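Local atomic coordinates of epidermal growth factor receptor pathway substrate 8-like protein 1 (Mus musculus, PDB entry 2CY4), a protein that is related to the receptor pathway substrate EPS8 and, through its phosphotyrosine-binding domain, probably recognises peptide motifs in partner proteins of growth-factor signalling. Residues F19-E24 against A105-H110. Sequence-based numbering, arbitrary orientation.
Sequences FCLGEE and AQPDVH
Phe19 and Val109 form an antiparallel hydrogen-bonded pair, Val109 N giving a nearly straight bond (175°) to Phe19 O at 2.8 Å while Phe19 N returns one to Val109 O. With CG turned between the backbone N and carbonyl carbon (chi1 56°), the Phe19 ring leans across the strand pair and lays one face on Val109 CB, 3.9 Å from the ring centroid, a CH-pi contact offset toward the rim. An alanine here is likely to uncover Val109 CB and CG1 and leave Lys36 without its aromatic partner. Leucine suits the next place on the same side, its CD2 pressing to 3.5 Å from Val109 CG2, tighter than usual, while Leu21 N reaches Pro107 O at 3.0 Å. Proline fits because its carbonyl takes this bond, but without an N-H it cannot return one to Leu21 O. Beyond Leu21 the pairing slackens: Gln106 lays CB against Leu21 O (3.4 Å) but spends its OE1 on Cys20 N of the second subunit, and the chain runs on into exposed, poorly ordered Glu23 and Glu24. On the sheet's other face Cys20 SG makes a disulfide with Cys20 of the second subunit, whose Arg104 forms a salt bridge with Asp108. The end of strand 9-20 thus meets strand 108-113 in this PH-like domain's antiparallel sheet, strand 94-99 beyond, with Lys36 of helix 30-42 in cation-pi contact with Phe19.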
loop_
_atom_site.group_PDB
_atom_site.type_symbol
_atom_site.label_atom_id
_atom_site.label_comp_id
_atom_site.label_asym_id
_atom_site.label_seq_id
_atom_site.Cartn_x
_atom_site.Cartn_y
_atom_site.Cartn_z
ATOM N N PHE A 19 4.729 7.211 1.953
ATOM C CA PHE A 19 5.997 6.448 2.096
ATOM C C PHE A 19 5.889 5.593 3.368
ATOM O O PHE A 19 5.101 5.899 4.297
ATOM C CB PHE A 19 7.265 7.359 2.162
ATOM C CG PHE A 19 7.231 8.422 3.268
ATOM C CD1 PHE A 19 7.567 8.081 4.586
ATOM C CD2 PHE A 19 6.925 9.762 2.981
ATOM C CE1 PHE A 19 7.610 9.026 5.609
ATOM C CE2 PHE A 19 6.962 10.733 3.989
ATOM C CZ PHE A 19 7.312 10.346 5.339
ATOM N N CYS A 20 6.661 4.512 3.407
ATOM C CA CYS A 20 6.646 3.627 4.566
ATOM C C CYS A 20 7.570 4.092 5.665
ATOM O O CYS A 20 8.572 4.736 5.391
ATOM C CB CYS A 20 7.120 2.214 4.179
ATOM S SG CYS A 20 6.515 1.853 2.525
ATOM N N LEU A 21 7.195 3.750 6.898
ATOM C CA LEU A 21 8.004 3.959 8.075
ATOM C C LEU A 21 8.702 2.595 8.302
ATOM O O LEU A 21 8.140 1.686 8.939
ATOM C CB LEU A 21 7.099 4.273 9.263
ATOM C CG LEU A 21 6.313 5.587 9.065
ATOM C CD1 LEU A 21 5.329 5.821 10.222
ATOM C CD2 LEU A 21 7.267 6.754 8.923
ATOM N N GLY A 22 9.911 2.449 7.773
ATOM C CA GLY A 22 10.649 1.218 7.969
ATOM C C GLY A 22 11.195 1.240 9.362
ATOM O O GLY A 22 10.736 2.016 10.195
ATOM N N GLU A 23 12.150 0.369 9.643
ATOM C CA GLU A 23 12.765 0.395 10.962
ATOM C C GLU A 23 14.121 1.107 10.825
ATOM O O GLU A 23 14.741 1.500 11.821
ATOM C CB GLU A 23 12.917 -1.026 11.538
ATOM C CG GLU A 23 11.582 -1.724 11.859
ATOM C CD GLU A 23 11.753 -2.980 12.739
ATOM O OE1 GLU A 23 12.734 -3.733 12.526
ATOM O OE2 GLU A 23 10.905 -3.229 13.632
ATOM N N GLU A 24 14.548 1.311 9.574
ATOM C CA GLU A 24 15.818 1.974 9.293
ATOM C C GLU A 24 15.762 3.020 8.185
ATOM O O GLU A 24 16.311 2.814 7.117
ATOM C CB GLU A 24 16.858 0.938 8.914
ATOM C CG GLU A 24 17.086 -0.110 9.969
ATOM C CD GLU A 24 18.338 -0.918 9.692
ATOM O OE1 GLU A 24 18.396 -1.539 8.594
ATOM O OE2 GLU A 24 19.248 -0.918 10.569
ATOM N N ALA A 105 3.634 -5.034 6.469
ATOM C CA ALA A 105 4.620 -5.180 7.531
ATOM C C ALA A 105 4.886 -3.851 8.259
ATOM O O ALA A 105 5.238 -3.847 9.400
ATOM C CB ALA A 105 5.937 -5.687 6.931
ATOM N N GLN A 106 4.775 -2.717 7.577
ATOM C CA GLN A 106 5.103 -1.468 8.207
ATOM C C GLN A 106 3.965 -0.453 8.035
ATOM O O GLN A 106 3.113 -0.590 7.172
ATOM C CB GLN A 106 6.379 -0.926 7.585
ATOM C CG GLN A 106 7.626 -1.893 7.591
ATOM C CD GLN A 106 8.286 -2.290 6.179
ATOM O OE1 GLN A 106 7.640 -2.431 5.119
ATOM N NE2 GLN A 106 9.585 -2.505 6.209
ATOM N N PRO A 107 3.909 0.542 8.912
ATOM C CA PRO A 107 2.852 1.547 8.758
ATOM C C PRO A 107 3.320 2.567 7.664
ATOM O O PRO A 107 4.491 2.559 7.220
ATOM C CB PRO A 107 2.700 2.108 10.207
ATOM C CG PRO A 107 4.066 1.944 10.793
ATOM C CD PRO A 107 4.553 0.611 10.246
ATOM N N ASP A 108 2.398 3.391 7.188
ATOM C CA ASP A 108 2.703 4.375 6.131
ATOM C C ASP A 108 2.348 5.798 6.543
ATOM O O ASP A 108 1.403 6.046 7.282
ATOM C CB ASP A 108 1.852 4.138 4.873
ATOM C CG ASP A 108 2.111 2.823 4.245
ATOM O OD1 ASP A 108 3.316 2.657 3.932
ATOM O OD2 ASP A 108 1.136 2.005 4.087
ATOM N N VAL A 109 3.068 6.733 5.955
ATOM C CA VAL A 109 2.762 8.133 6.166
ATOM C C VAL A 109 2.141 8.687 4.876
ATOM O O VAL A 109 2.659 8.426 3.779
ATOM C CB VAL A 109 4.022 8.934 6.379
ATOM C CG1 VAL A 109 3.712 10.473 6.224
ATOM C CG2 VAL A 109 4.562 8.605 7.740
ATOM N N HIS A 110 1.064 9.470 4.974
ATOM C CA HIS A 110 0.484 10.055 3.750
ATOM C C HIS A 110 0.355 11.543 3.950
ATOM O O HIS A 110 -0.094 11.965 5.008
ATOM C CB HIS A 110 -0.940 9.594 3.463
ATOM C CG HIS A 110 -1.150 8.111 3.431
ATOM N ND1 HIS A 110 -0.830 7.339 2.324
ATOM C CD2 HIS A 110 -1.587 7.250 4.365
ATOM C CE1 HIS A 110 -1.051 6.072 2.594
ATOM N NE2 HIS A 110 -1.507 5.973 3.830
#